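Putative acyl-[acyl-carrier-protein]--UDP-N-acetylglucosamine O-acyltransferase (Bacteroides fragilis, PDB 4R36) probably transfers an acyl chain from acyl carrier protein to UDP-N-acetylglucosamine, the first step of lipid A biosynthesis. Local coordinates at residues 139-144 with 157-162; 120-125 with 134-139; 151-156 with 169-174; 96-101 with 110-115. One frame throughout, in Å; residues are numbered along the deposited sequence.

The chain winds as a left-handed beta helix, and the four contacts follow its coils. Contact 4 comes first. It closes 96-101 onto 110-115 within one coil. Contact 2 does the same for the next coil, joining 120-125 to 134-139. The two touch, with T122 of contact 2 bonded to N113 of contact 4. Contact 2 ends at D139, where contact 1 begins. Contact 1 (139-144 with 157-162) and contact 3 (151-156 with 169-174) pair strands one coil apart. Their segments alternate along the chain, so they cross, and none of the four nest. Contacts 1 and 3 stack coils in two different sheets, while contacts 4 and 2 each link those two sheets.

Contact 1: residues 139-144 with 157-162; sequences DALIGN and EIIIDD
L141 and I159 are paired, as are I142 and I160, in two parallel strands on successive coils of the left-handed beta helix. Three backbone bonds form the ladder. L141 N donates to I158 O at 2.9 Å. I160 N reaches L141 O at 2.8 Å, almost in line with the carbonyl bond. G143 N then donates to I160 O. The side chains separate by face. L141 and I159 share the more open face, where CD2 of L141 lies 4.1 Å from CG2 of I159. On the inner face I142 and I160 run side by side in the same direction, each through its CG1. M154 packs against both of them, and M172 against I160, inside the coil.

The ends of the strands are held differently. I158 turns its CG1 between its own N and carbonyl carbon (chi1 62°), which brings that atom within 3.7 Å of A140 CB. Beside it, a water donates to both D139 O and I158 O and bridges the two coils. D139 and E157 meet through their methylenes, CB to CG.

Further out, N144 and D162 lie alongside each other, pointing the same way, with amide and carboxylate planes 47° apart. N144 OD1 is engaged by the backbone N of N126, which fixes the amide from a neighbouring coil. N144 ND2 makes a weak bond to D162 OD2 at 3.5 Å. The firmer link is backbone N of N144 to D162 OD1 at 2.8 Å, with the donor well above the carboxylate plane.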
loop_
_atom_site.group_PDB
_atom_site.type_symbol
_atom_site.label_atom_id
_atom_site.label_comp_id
_atom_site.label_asym_id
_atom_site.label_seq_id
_atom_site.Cartn_x
_atom_site.Cartn_y
_atom_site.Cartn_z
ATOM N N ASP A 139 -10.443 8.231 -15.112
ATOM C CA ASP A 139 -11.117 7.584 -16.292
ATOM C C ASP A 139 -11.286 6.062 -16.168
ATOM O O ASP A 139 -11.754 5.423 -17.118
ATOM C CB ASP A 139 -10.486 7.934 -17.624
ATOM C CG ASP A 139 -10.212 9.445 -17.757
ATOM O OD1 ASP A 139 -11.178 10.197 -17.692
ATOM O OD2 ASP A 139 -9.056 9.869 -17.839
ATOM N N ALA A 140 -10.942 5.498 -14.996
ATOM C CA ALA A 140 -11.162 4.104 -14.761
ATOM C C ALA A 140 -12.645 3.802 -14.681
ATOM O O ALA A 140 -13.485 4.690 -14.440
ATOM C CB ALA A 140 -10.505 3.697 -13.463
ATOM N N LEU A 141 -12.984 2.568 -14.985
ATOM C CA LEU A 141 -14.336 2.070 -14.973
ATOM C C LEU A 141 -14.386 0.761 -14.155
ATOM O O LEU A 141 -13.739 -0.206 -14.552
ATOM C CB LEU A 141 -14.841 1.765 -16.389
ATOM C CG LEU A 141 -16.250 1.119 -16.410
ATOM C CD1 LEU A 141 -17.336 2.024 -15.887
ATOM C CD2 LEU A 141 -16.590 0.627 -17.839
ATOM N N ILE A 142 -15.159 0.761 -13.072
ATOM C CA ILE A 142 -15.493 -0.430 -12.312
ATOM C C ILE A 142 -16.962 -0.695 -12.493
ATOM O O ILE A 142 -17.777 0.239 -12.387
ATOM C CB ILE A 142 -15.138 -0.281 -10.824
ATOM C CG1 ILE A 142 -13.628 -0.029 -10.704
ATOM C CG2 ILE A 142 -15.540 -1.483 -10.027
ATOM C CD1 ILE A 142 -13.142 0.101 -9.256
ATOM N N GLY A 143 -17.311 -1.954 -12.758
ATOM C CA GLY A 143 -18.735 -2.357 -12.874
ATOM C C GLY A 143 -19.437 -2.552 -11.530
ATOM O O GLY A 143 -19.351 -1.663 -10.632
ATOM N N ASN A 144 -20.126 -3.688 -11.410
ATOM C CA ASN A 144 -21.021 -3.978 -10.298
ATOM C C ASN A 144 -20.639 -5.233 -9.646
ATOM O O ASN A 144 -20.122 -6.182 -10.291
ATOM C CB ASN A 144 -22.471 -4.133 -10.784
ATOM C CG ASN A 144 -22.886 -3.000 -11.665
ATOM O OD1 ASN A 144 -22.842 -1.807 -11.284
ATOM N ND2 ASN A 144 -23.324 -3.341 -12.861
ATOM N N GLU A 157 -7.711 4.633 -16.927
ATOM C CA GLU A 157 -8.513 4.097 -18.012
ATOM C C GLU A 157 -8.608 2.566 -18.031
ATOM O O GLU A 157 -8.804 1.965 -19.082
ATOM C CB GLU A 157 -7.989 4.605 -19.402
ATOM C CG GLU A 157 -8.039 6.117 -19.561
ATOM C CD GLU A 157 -7.448 6.691 -20.832
ATOM O OE1 GLU A 157 -8.109 6.564 -21.887
ATOM O OE2 GLU A 157 -6.351 7.321 -20.744
ATOM N N ILE A 158 -8.547 1.939 -16.879
ATOM C CA ILE A 158 -8.805 0.524 -16.777
ATOM C C ILE A 158 -10.302 0.243 -16.786
ATOM O O ILE A 158 -11.145 1.156 -16.680
ATOM C CB ILE A 158 -8.172 -0.100 -15.509
ATOM C CG1 ILE A 158 -8.732 0.481 -14.214
ATOM C CG2 ILE A 158 -6.658 0.046 -15.578
ATOM C CD1 ILE A 158 -10.022 -0.110 -13.642
ATOM N N ILE A 159 -10.632 -1.021 -17.012
ATOM C CA ILE A 159 -11.968 -1.494 -16.977
ATOM C C ILE A 159 -12.058 -2.774 -16.159
ATOM O O ILE A 159 -11.328 -3.744 -16.391
ATOM C CB ILE A 159 -12.542 -1.752 -18.379
ATOM C CG1 ILE A 159 -12.564 -0.441 -19.190
ATOM C CG2 ILE A 159 -13.957 -2.419 -18.312
ATOM C CD1 ILE A 159 -12.932 -0.730 -20.660
ATOM N N ILE A 160 -12.996 -2.806 -15.219
ATOM C CA ILE A 160 -13.267 -4.015 -14.452
ATOM C C ILE A 160 -14.744 -4.366 -14.722
ATOM O O ILE A 160 -15.650 -3.555 -14.484
ATOM C CB ILE A 160 -13.077 -3.881 -12.934
ATOM C CG1 ILE A 160 -11.799 -3.205 -12.465
ATOM C CG2 ILE A 160 -13.401 -5.196 -12.179
ATOM C CD1 ILE A 160 -10.546 -3.849 -12.748
ATOM N N ASP A 161 -14.942 -5.574 -15.224
ATOM C CA ASP A 161 -16.289 -6.097 -15.527
ATOM C C ASP A 161 -16.980 -6.552 -14.227
ATOM O O ASP A 161 -16.352 -6.685 -13.189
ATOM C CB ASP A 161 -16.244 -7.258 -16.520
ATOM C CG ASP A 161 -15.786 -6.869 -17.913
ATOM O OD1 ASP A 161 -15.308 -5.730 -18.189
ATOM O OD2 ASP A 161 -15.807 -7.774 -18.813
ATOM N N ASP A 162 -18.256 -6.869 -14.303
ATOM C CA ASP A 162 -18.979 -7.243 -13.104
ATOM C C ASP A 162 -18.478 -8.483 -12.394
ATOM O O ASP A 162 -18.034 -9.479 -13.004
ATOM C CB ASP A 162 -20.440 -7.446 -13.465
ATOM C CG ASP A 162 -21.122 -6.142 -13.916
ATOM O OD1 ASP A 162 -20.516 -5.006 -13.876
ATOM O OD2 ASP A 162 -22.268 -6.262 -14.448
HETATM O O HOH W 1 -12.098 3.034 -18.500
#

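Contact 2: residues 120-125 with 134-139; sequences GRTIVG and VHVAHD. With ACT (acetate ion), chain D.
T122 meets the backbone of D139 through its hydroxyl. D139 N donates to T122 OG1 at 2.9 Å. The same hydroxyl is bonded to N113 O, so two backbone groups grip it. With OG1 set anti to the carbonyl carbon (chi1 -53°), CG2 is left to face the interior. There it lies 3.7 Å from V136 CG1 and 3.4 Å from A137 O. The T122 and V136 side chains run antiparallel alongside each other, meeting at CG2 and CG1. V136 also packs on I112 and M154, inside the coil.

Both segments belong to one coil of the left-handed beta helix. Strand 121-124 lies in one sheet and strand 135-136 in another. The contact lies at a corner of the prism, where the coil's end returns against its first strand.

D139 brings its carboxylate back to the start of the first segment. G120 N meets OD1 at 3.0 Å, in a nearly straight bond of 174°. D139 CA also makes a CH...O contact to R121 O. The other oxygen, OD2, accepts from H138 ND1 at 2.8 Å. Both donors come on the anti side but tilted about 34° out of the carboxylate plane. OD2 lies almost in the plane of the imidazole ring, and T116 OG1 bonds to it too. This holds the ring of H138, a residue that binds UDP-N-acetylglucosamine. On the far strand, H135 NE2 donates to an acetate oxygen, OXT, at 2.7 Å. That acetate, probably from the crystallisation liquor, is also held by N150 of the second subunit, while T111 OG1 bonds to H135 ND1.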
loop_
_atom_site.group_PDB
_atom_site.type_symbol
_atom_site.label_atom_id
_atom_site.label_comp_id
_atom_site.label_asym_id
_atom_site.label_seq_id
_atom_site.Cartn_x
_atom_site.Cartn_y
_atom_site.Cartn_z
ATOM N N GLY A 120 -13.273 11.695 -19.216
ATOM C CA GLY A 120 -13.933 12.766 -18.508
ATOM C C GLY A 120 -14.667 12.382 -17.273
ATOM O O GLY A 120 -15.112 13.245 -16.522
ATOM N N ARG A 121 -14.785 11.069 -17.043
ATOM C CA ARG A 121 -15.587 10.513 -15.962
ATOM C C ARG A 121 -14.862 9.253 -15.442
ATOM O O ARG A 121 -14.559 8.366 -16.230
ATOM C CB ARG A 121 -16.965 10.089 -16.468
ATOM C CG ARG A 121 -17.767 11.254 -17.102
ATOM C CD ARG A 121 -19.032 10.746 -17.746
ATOM N NE ARG A 121 -19.999 10.238 -16.777
ATOM C CZ ARG A 121 -21.090 9.581 -17.111
ATOM N NH1 ARG A 121 -21.393 9.391 -18.367
ATOM N NH2 ARG A 121 -21.927 9.121 -16.195
ATOM N N THR A 122 -14.520 9.258 -14.161
ATOM C CA THR A 122 -14.087 8.046 -13.430
ATOM C C THR A 122 -15.390 7.493 -12.862
ATOM O O THR A 122 -16.138 8.192 -12.204
ATOM C CB THR A 122 -13.101 8.410 -12.323
ATOM O OG1 THR A 122 -12.052 9.188 -12.898
ATOM C CG2 THR A 122 -12.558 7.138 -11.666
ATOM N N ILE A 123 -15.681 6.233 -13.145
ATOM C CA ILE A 123 -16.962 5.633 -12.791
ATOM C C ILE A 123 -16.823 4.307 -12.084
ATOM O O ILE A 123 -16.201 3.368 -12.614
ATOM C CB ILE A 123 -17.828 5.394 -14.031
ATOM C CG1 ILE A 123 -18.086 6.740 -14.777
ATOM C CG2 ILE A 123 -19.126 4.654 -13.697
ATOM C CD1 ILE A 123 -18.741 6.581 -16.136
ATOM N N VAL A 124 -17.446 4.230 -10.906
ATOM C CA VAL A 124 -17.660 3.006 -10.144
ATOM C C VAL A 124 -19.175 2.744 -10.109
ATOM O O VAL A 124 -19.949 3.680 -9.916
ATOM C CB VAL A 124 -17.161 3.172 -8.728
ATOM C CG1 VAL A 124 -17.476 1.963 -7.844
ATOM C CG2 VAL A 124 -15.658 3.378 -8.685
ATOM N N GLY A 125 -19.575 1.499 -10.410
ATOM C CA GLY A 125 -20.972 1.051 -10.485
ATOM C C GLY A 125 -21.644 0.832 -9.137
ATOM O O GLY A 125 -21.516 1.671 -8.218
ATOM N N VAL A 134 -7.486 1.356 -1.468
ATOM C CA VAL A 134 -7.662 1.155 -2.897
ATOM C C VAL A 134 -7.633 2.483 -3.646
ATOM O O VAL A 134 -8.150 3.493 -3.148
ATOM C CB VAL A 134 -8.961 0.379 -3.212
ATOM C CG1 VAL A 134 -9.404 0.517 -4.711
ATOM C CG2 VAL A 134 -8.804 -1.076 -2.905
ATOM N N HIS A 135 -6.909 2.509 -4.754
ATOM C CA HIS A 135 -6.840 3.656 -5.636
ATOM C C HIS A 135 -7.539 3.405 -6.965
ATOM O O HIS A 135 -7.241 2.389 -7.701
ATOM C CB HIS A 135 -5.404 4.086 -5.848
ATOM C CG HIS A 135 -5.239 5.203 -6.837
ATOM N ND1 HIS A 135 -5.504 6.517 -6.521
ATOM C CD2 HIS A 135 -4.838 5.200 -8.133
ATOM C CE1 HIS A 135 -5.255 7.273 -7.565
ATOM N NE2 HIS A 135 -4.891 6.498 -8.571
ATOM N N VAL A 136 -8.413 4.341 -7.334
ATOM C CA VAL A 136 -9.066 4.315 -8.660
ATOM C C VAL A 136 -8.665 5.562 -9.459
ATOM O O VAL A 136 -9.003 6.670 -9.066
ATOM C CB VAL A 136 -10.590 4.281 -8.507
ATOM C CG1 VAL A 136 -11.266 4.134 -9.865
ATOM C CG2 VAL A 136 -11.049 3.144 -7.626
ATOM N N ALA A 137 -7.873 5.343 -10.514
ATOM C CA ALA A 137 -7.262 6.410 -11.224
ATOM C C ALA A 137 -8.249 7.033 -12.178
ATOM O O ALA A 137 -9.321 6.483 -12.448
ATOM C CB ALA A 137 -6.043 5.945 -11.963
ATOM N N HIS A 138 -7.850 8.211 -12.652
ATOM C CA HIS A 138 -8.625 8.933 -13.675
ATOM C C HIS A 138 -9.157 8.060 -14.809
ATOM O O HIS A 138 -8.450 7.211 -15.355
ATOM C CB HIS A 138 -7.756 10.018 -14.271
ATOM C CG HIS A 138 -6.602 9.505 -15.073
ATOM N ND1 HIS A 138 -6.669 9.339 -16.436
ATOM C CD2 HIS A 138 -5.316 9.246 -14.721
ATOM C CE1 HIS A 138 -5.499 8.925 -16.893
ATOM N NE2 HIS A 138 -4.657 8.871 -15.872
ATOM N N ASP A 139 -10.443 8.231 -15.112
ATOM C CA ASP A 139 -11.117 7.584 -16.292
ATOM C C ASP A 139 -11.286 6.062 -16.168
ATOM O O ASP A 139 -11.754 5.423 -17.118
ATOM C CB ASP A 139 -10.486 7.934 -17.624
ATOM C CG ASP A 139 -10.212 9.445 -17.757
ATOM O OD1 ASP A 139 -11.178 10.197 -17.692
ATOM O OD2 ASP A 139 -9.056 9.869 -17.839
HETATM C C ACT D . -2.782 6.976 -11.192
HETATM O O ACT D . -2.466 5.835 -10.722
HETATM O OXT ACT D . -3.633 7.693 -10.624
HETATM C CH3 ACT D . -2.204 7.523 -12.484
#

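Contact 3: residues 151-156 with 169-174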
loop_
_atom_site.group_PDB
_atom_site.type_symbol
_atom_site.label_atom_id
_atom_site.label_comp_id
_atom_site.label_asym_id
_atom_site.label_seq_id
_atom_site.Cartn_x
_atom_site.Cartn_y
_atom_site.Cartn_z
ATOM N N SER A 151 -5.532 -1.798 -0.737
ATOM C CA SER A 151 -4.469 -1.050 -1.362
ATOM C C SER A 151 -4.204 -1.534 -2.788
ATOM O O SER A 151 -3.138 -1.285 -3.338
ATOM C CB SER A 151 -3.193 -1.017 -0.459
ATOM O OG SER A 151 -2.431 0.100 -0.801
ATOM N N THR A 152 -5.190 -2.150 -3.430
ATOM C CA THR A 152 -5.030 -2.410 -4.860
ATOM C C THR A 152 -5.071 -1.115 -5.639
ATOM O O THR A 152 -5.833 -0.206 -5.285
ATOM C CB THR A 152 -6.028 -3.463 -5.304
ATOM O OG1 THR A 152 -5.492 -4.720 -4.897
ATOM C CG2 THR A 152 -6.281 -3.447 -6.791
ATOM N N LYS A 153 -4.231 -1.022 -6.664
ATOM C CA LYS A 153 -4.071 0.195 -7.483
ATOM C C LYS A 153 -4.544 -0.052 -8.919
ATOM O O LYS A 153 -4.034 -0.977 -9.668
ATOM C CB LYS A 153 -2.623 0.697 -7.468
ATOM C CG LYS A 153 -1.932 0.617 -6.086
ATOM C CD LYS A 153 -2.644 1.610 -5.172
ATOM C CE LYS A 153 -1.911 1.737 -3.822
ATOM N NZ LYS A 153 -2.725 2.429 -2.821
ATOM N N MET A 154 -5.603 0.655 -9.282
ATOM C CA MET A 154 -6.132 0.612 -10.643
ATOM C C MET A 154 -5.741 1.860 -11.391
ATOM O O MET A 154 -6.134 2.976 -11.008
ATOM C CB MET A 154 -7.628 0.424 -10.581
ATOM C CG MET A 154 -7.952 -1.065 -10.203
ATOM S SD MET A 154 -9.596 -1.181 -9.616
ATOM C CE MET A 154 -9.406 -0.471 -7.951
ATOM N N ALA A 155 -4.888 1.685 -12.397
ATOM C CA ALA A 155 -4.282 2.782 -13.114
ATOM C C ALA A 155 -5.306 3.399 -14.117
ATOM O O ALA A 155 -6.494 3.042 -14.169
ATOM C CB ALA A 155 -3.001 2.313 -13.812
ATOM N N GLY A 156 -4.833 4.395 -14.860
ATOM C CA GLY A 156 -5.683 5.164 -15.738
ATOM C C GLY A 156 -6.435 4.323 -16.752
ATOM O O GLY A 156 -5.843 3.404 -17.334
ATOM N N ASN A 169 -3.111 -5.567 -2.655
ATOM C CA ASN A 169 -1.854 -5.160 -3.278
ATOM C C ASN A 169 -1.664 -5.589 -4.711
ATOM O O ASN A 169 -0.552 -5.848 -5.137
ATOM C CB ASN A 169 -0.664 -5.672 -2.444
ATOM C CG ASN A 169 -0.398 -4.770 -1.239
ATOM O OD1 ASN A 169 -1.137 -3.833 -1.006
ATOM N ND2 ASN A 169 0.608 -5.069 -0.487
ATOM N N VAL A 170 -2.732 -5.595 -5.474
ATOM C CA VAL A 170 -2.665 -5.910 -6.894
ATOM C C VAL A 170 -2.360 -4.651 -7.699
ATOM O O VAL A 170 -2.881 -3.506 -7.360
ATOM C CB VAL A 170 -3.957 -6.594 -7.389
ATOM C CG1 VAL A 170 -4.039 -6.624 -8.909
ATOM C CG2 VAL A 170 -4.011 -8.021 -6.823
ATOM N N LEU A 171 -1.537 -4.798 -8.715
ATOM C CA LEU A 171 -1.191 -3.640 -9.611
ATOM C C LEU A 171 -1.674 -3.931 -10.984
ATOM O O LEU A 171 -1.279 -4.939 -11.609
ATOM C CB LEU A 171 0.308 -3.385 -9.676
ATOM C CG LEU A 171 0.976 -3.058 -8.344
ATOM C CD1 LEU A 171 2.484 -2.887 -8.534
ATOM C CD2 LEU A 171 0.314 -1.739 -7.844
ATOM N N MET A 172 -2.609 -3.082 -11.414
ATOM C CA MET A 172 -3.327 -3.220 -12.670
ATOM C C MET A 172 -2.846 -2.062 -13.508
ATOM O O MET A 172 -3.128 -0.903 -13.183
ATOM C CB MET A 172 -4.838 -3.075 -12.409
ATOM C CG MET A 172 -5.606 -3.017 -13.670
ATOM S SD MET A 172 -7.333 -3.387 -13.497
ATOM C CE MET A 172 -7.762 -3.658 -15.215
ATOM N N HIS A 173 -2.079 -2.375 -14.525
ATOM C CA HIS A 173 -1.552 -1.404 -15.414
ATOM C C HIS A 173 -2.605 -0.612 -16.239
ATOM O O HIS A 173 -3.677 -1.127 -16.554
ATOM C CB HIS A 173 -0.682 -2.159 -16.384
ATOM C CG HIS A 173 0.338 -1.326 -17.049
ATOM N ND1 HIS A 173 0.186 -0.824 -18.316
ATOM C CD2 HIS A 173 1.571 -0.943 -16.632
ATOM C CE1 HIS A 173 1.257 -0.126 -18.653
ATOM N NE2 HIS A 173 2.111 -0.189 -17.650
ATOM N N GLN A 174 -2.248 0.599 -16.678
ATOM C CA GLN A 174 -3.201 1.441 -17.465
ATOM C C GLN A 174 -3.755 0.738 -18.660
ATOM O O GLN A 174 -3.071 -0.073 -19.317
ATOM C CB GLN A 174 -2.603 2.834 -17.884
ATOM C CG GLN A 174 -1.269 2.720 -18.539
ATOM C CD GLN A 174 -0.732 4.070 -18.953
ATOM O OE1 GLN A 174 -1.266 5.109 -18.558
ATOM N NE2 GLN A 174 0.319 4.056 -19.776
HETATM O O HOH W 2 -1.510 0.017 -11.047
HETATM O O HOH W 3 -2.231 5.481 -15.519
#
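The flat amides of N169 and Q174 lie at the two ends of this strand pair. The N169 amide touches S151 at its oxygen, with OD1 3.5 Å from S151 CB. Q174 rests its CB against G156 O at 3.3 Å. Its chain then runs on extended to OE1, which a water joins to G156 N. H173 leaves the backbone on the side away from 151-156. Its ring packs on S191 and R271 and makes a weak bond from ND1 to the carbonyl of Q174.

Between these ends the two backbones run parallel. K153 N donates to V170 O at 2.9 Å, nearly straight at 171°. M172 N bonds to K153 O and A155 N to M172 O. A water donates to both K153 O and M172 O. T152 adds a side-chain rung, its OG1 accepting from V170 N at 3.0 Å. S167 O and, weakly, G149 O are further partners of that hydroxyl.

The side chains alternate. M154 and M172 turn inward, with M154 CG 4.1 Å from M172 SD, and M172 also packs on F190. K153 and L171 lie side by side on the outer face, K153 CG against L171 CD2 at 3.7 Å. K153 bends at chi2 (-67°), which takes its amine away from L171. NZ then bonds to S151 OG and G133 O and forms a salt bridge with E132 of the second subunit. Stacked rungs with an apolar interior are the mark of the left-handed beta helix. Here one face packs in the trimer, and the end carries Q174, a UDP-N-acetylglucosamine binding residue.

Contact 4: residues 96-101 with 110-115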
loop_
_atom_site.group_PDB
_atom_site.type_symbol
_atom_site.label_atom_id
_atom_site.label_comp_id
_atom_site.label_asym_id
_atom_site.label_seq_id
_atom_site.Cartn_x
_atom_site.Cartn_y
_atom_site.Cartn_z
ATOM N N SER A 96 -14.276 17.444 -15.184
ATOM C CA SER A 96 -14.435 16.003 -15.177
ATOM C C SER A 96 -15.168 15.627 -13.900
ATOM O O SER A 96 -15.392 16.463 -13.038
ATOM C CB SER A 96 -13.023 15.320 -15.293
ATOM O OG SER A 96 -12.308 15.560 -14.099
ATOM N N THR A 97 -15.565 14.347 -13.784
ATOM C CA THR A 97 -16.186 13.841 -12.615
ATOM C C THR A 97 -15.499 12.588 -12.037
ATOM O O THR A 97 -14.725 11.913 -12.748
ATOM C CB THR A 97 -17.637 13.436 -12.904
ATOM O OG1 THR A 97 -17.649 12.576 -14.016
ATOM C CG2 THR A 97 -18.467 14.677 -13.237
ATOM N N ALA A 98 -15.882 12.279 -10.817
ATOM C CA ALA A 98 -15.584 10.993 -10.123
ATOM C C ALA A 98 -16.902 10.546 -9.617
ATOM O O ALA A 98 -17.594 11.310 -8.900
ATOM C CB ALA A 98 -14.604 11.187 -8.986
ATOM N N GLU A 99 -17.301 9.327 -9.974
ATOM C CA GLU A 99 -18.646 8.883 -9.737
ATOM C C GLU A 99 -18.705 7.523 -9.121
ATOM O O GLU A 99 -17.980 6.624 -9.529
ATOM C CB GLU A 99 -19.438 8.797 -11.063
ATOM C CG GLU A 99 -19.257 10.027 -11.942
ATOM C CD GLU A 99 -20.121 10.075 -13.217
ATOM O OE1 GLU A 99 -20.996 9.232 -13.454
ATOM O OE2 GLU A 99 -19.873 10.959 -14.048
ATOM N N ILE A 100 -19.589 7.360 -8.161
ATOM C CA ILE A 100 -19.964 6.025 -7.690
ATOM C C ILE A 100 -21.464 5.902 -7.760
ATOM O O ILE A 100 -22.181 6.904 -7.652
ATOM C CB ILE A 100 -19.435 5.701 -6.251
ATOM C CG1 ILE A 100 -20.299 6.325 -5.163
ATOM C CG2 ILE A 100 -17.977 6.101 -6.109
ATOM C CD1 ILE A 100 -19.827 6.047 -3.772
ATOM N N GLY A 101 -21.923 4.662 -7.937
ATOM C CA GLY A 101 -23.361 4.312 -8.045
ATOM C C GLY A 101 -24.016 4.113 -6.701
ATOM O O GLY A 101 -23.961 5.000 -5.842
ATOM N N VAL A 110 -9.650 5.147 0.710
ATOM C CA VAL A 110 -9.839 4.898 -0.699
ATOM C C VAL A 110 -9.780 6.218 -1.470
ATOM O O VAL A 110 -10.293 7.242 -1.004
ATOM C CB VAL A 110 -11.134 4.174 -0.975
ATOM C CG1 VAL A 110 -11.507 4.270 -2.435
ATOM C CG2 VAL A 110 -11.067 2.711 -0.488
ATOM N N THR A 111 -9.104 6.224 -2.609
ATOM C CA THR A 111 -9.021 7.392 -3.438
ATOM C C THR A 111 -9.689 7.084 -4.792
ATOM O O THR A 111 -9.364 6.088 -5.454
ATOM C CB THR A 111 -7.559 7.886 -3.641
ATOM O OG1 THR A 111 -6.701 6.810 -4.092
ATOM C CG2 THR A 111 -6.999 8.467 -2.360
ATOM N N ILE A 112 -10.624 7.954 -5.198
ATOM C CA ILE A 112 -11.202 7.885 -6.509
ATOM C C ILE A 112 -11.025 9.247 -7.184
ATOM O O ILE A 112 -11.762 10.189 -6.904
ATOM C CB ILE A 112 -12.677 7.445 -6.480
ATOM C CG1 ILE A 112 -12.882 6.179 -5.646
ATOM C CG2 ILE A 112 -13.240 7.276 -7.880
ATOM C CD1 ILE A 112 -14.319 5.761 -5.435
ATOM N N ASN A 113 -10.051 9.345 -8.076
ATOM C CA ASN A 113 -9.782 10.601 -8.713
ATOM C C ASN A 113 -10.815 10.839 -9.829
ATOM O O ASN A 113 -11.255 9.912 -10.503
ATOM C CB ASN A 113 -8.372 10.669 -9.332
ATOM C CG ASN A 113 -7.191 10.426 -8.375
ATOM O OD1 ASN A 113 -6.093 10.160 -8.871
ATOM N ND2 ASN A 113 -7.372 10.529 -7.085
ATOM N N ARG A 114 -11.143 12.109 -10.087
ATOM C CA ARG A 114 -11.914 12.448 -11.240
ATOM C C ARG A 114 -11.182 12.268 -12.539
ATOM O O ARG A 114 -9.946 12.008 -12.594
ATOM C CB ARG A 114 -12.510 13.871 -11.113
ATOM C CG ARG A 114 -11.577 15.073 -11.130
ATOM C CD ARG A 114 -12.493 16.289 -10.871
ATOM N NE ARG A 114 -11.841 17.598 -10.794
ATOM C CZ ARG A 114 -11.673 18.467 -11.799
ATOM N NH1 ARG A 114 -11.963 18.170 -13.025
ATOM N NH2 ARG A 114 -11.120 19.650 -11.563
ATOM N N GLY A 115 -11.920 12.398 -13.619
ATOM C CA GLY A 115 -11.401 12.062 -14.963
ATOM C C GLY A 115 -10.477 13.114 -15.625
ATOM O O GLY A 115 -10.227 14.183 -15.071
#
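S96 and R114 head a buried contact, polar at one end and aliphatic at the other, between two sheets of one beta-helix coil. S96 OG is gripped from two sides. R114 NH1 donates to it at 2.8 Å, and OG in turn donates to G115 O at 2.7 Å. R114 CG sits between its backbone N and carbonyl carbon (chi1 68°), and from there the extended chain runs alongside S96 OG, which lies 3.1 Å from R114 CG. NH1 has a second acceptor in E94 O, so the guanidinium is tied to two points of the chain. G115 N completes the polar end with a bond to T97 O at 3.0 Å, approaching from above the carbonyl plane.

Deeper in, A98 CB sits 3.7 Å from R114 CA and close to I112 O. I100 CG2 meets I112 CD1 at 3.7 Å, and the two side chains cross at about a right angle. The N113 side chain packs on E108 of the second subunit. Strand 97-100 lies between strands 68-70 and 121-124 in its sheet. Strand 111-112 lies between 81-82 and 135-136 in the other.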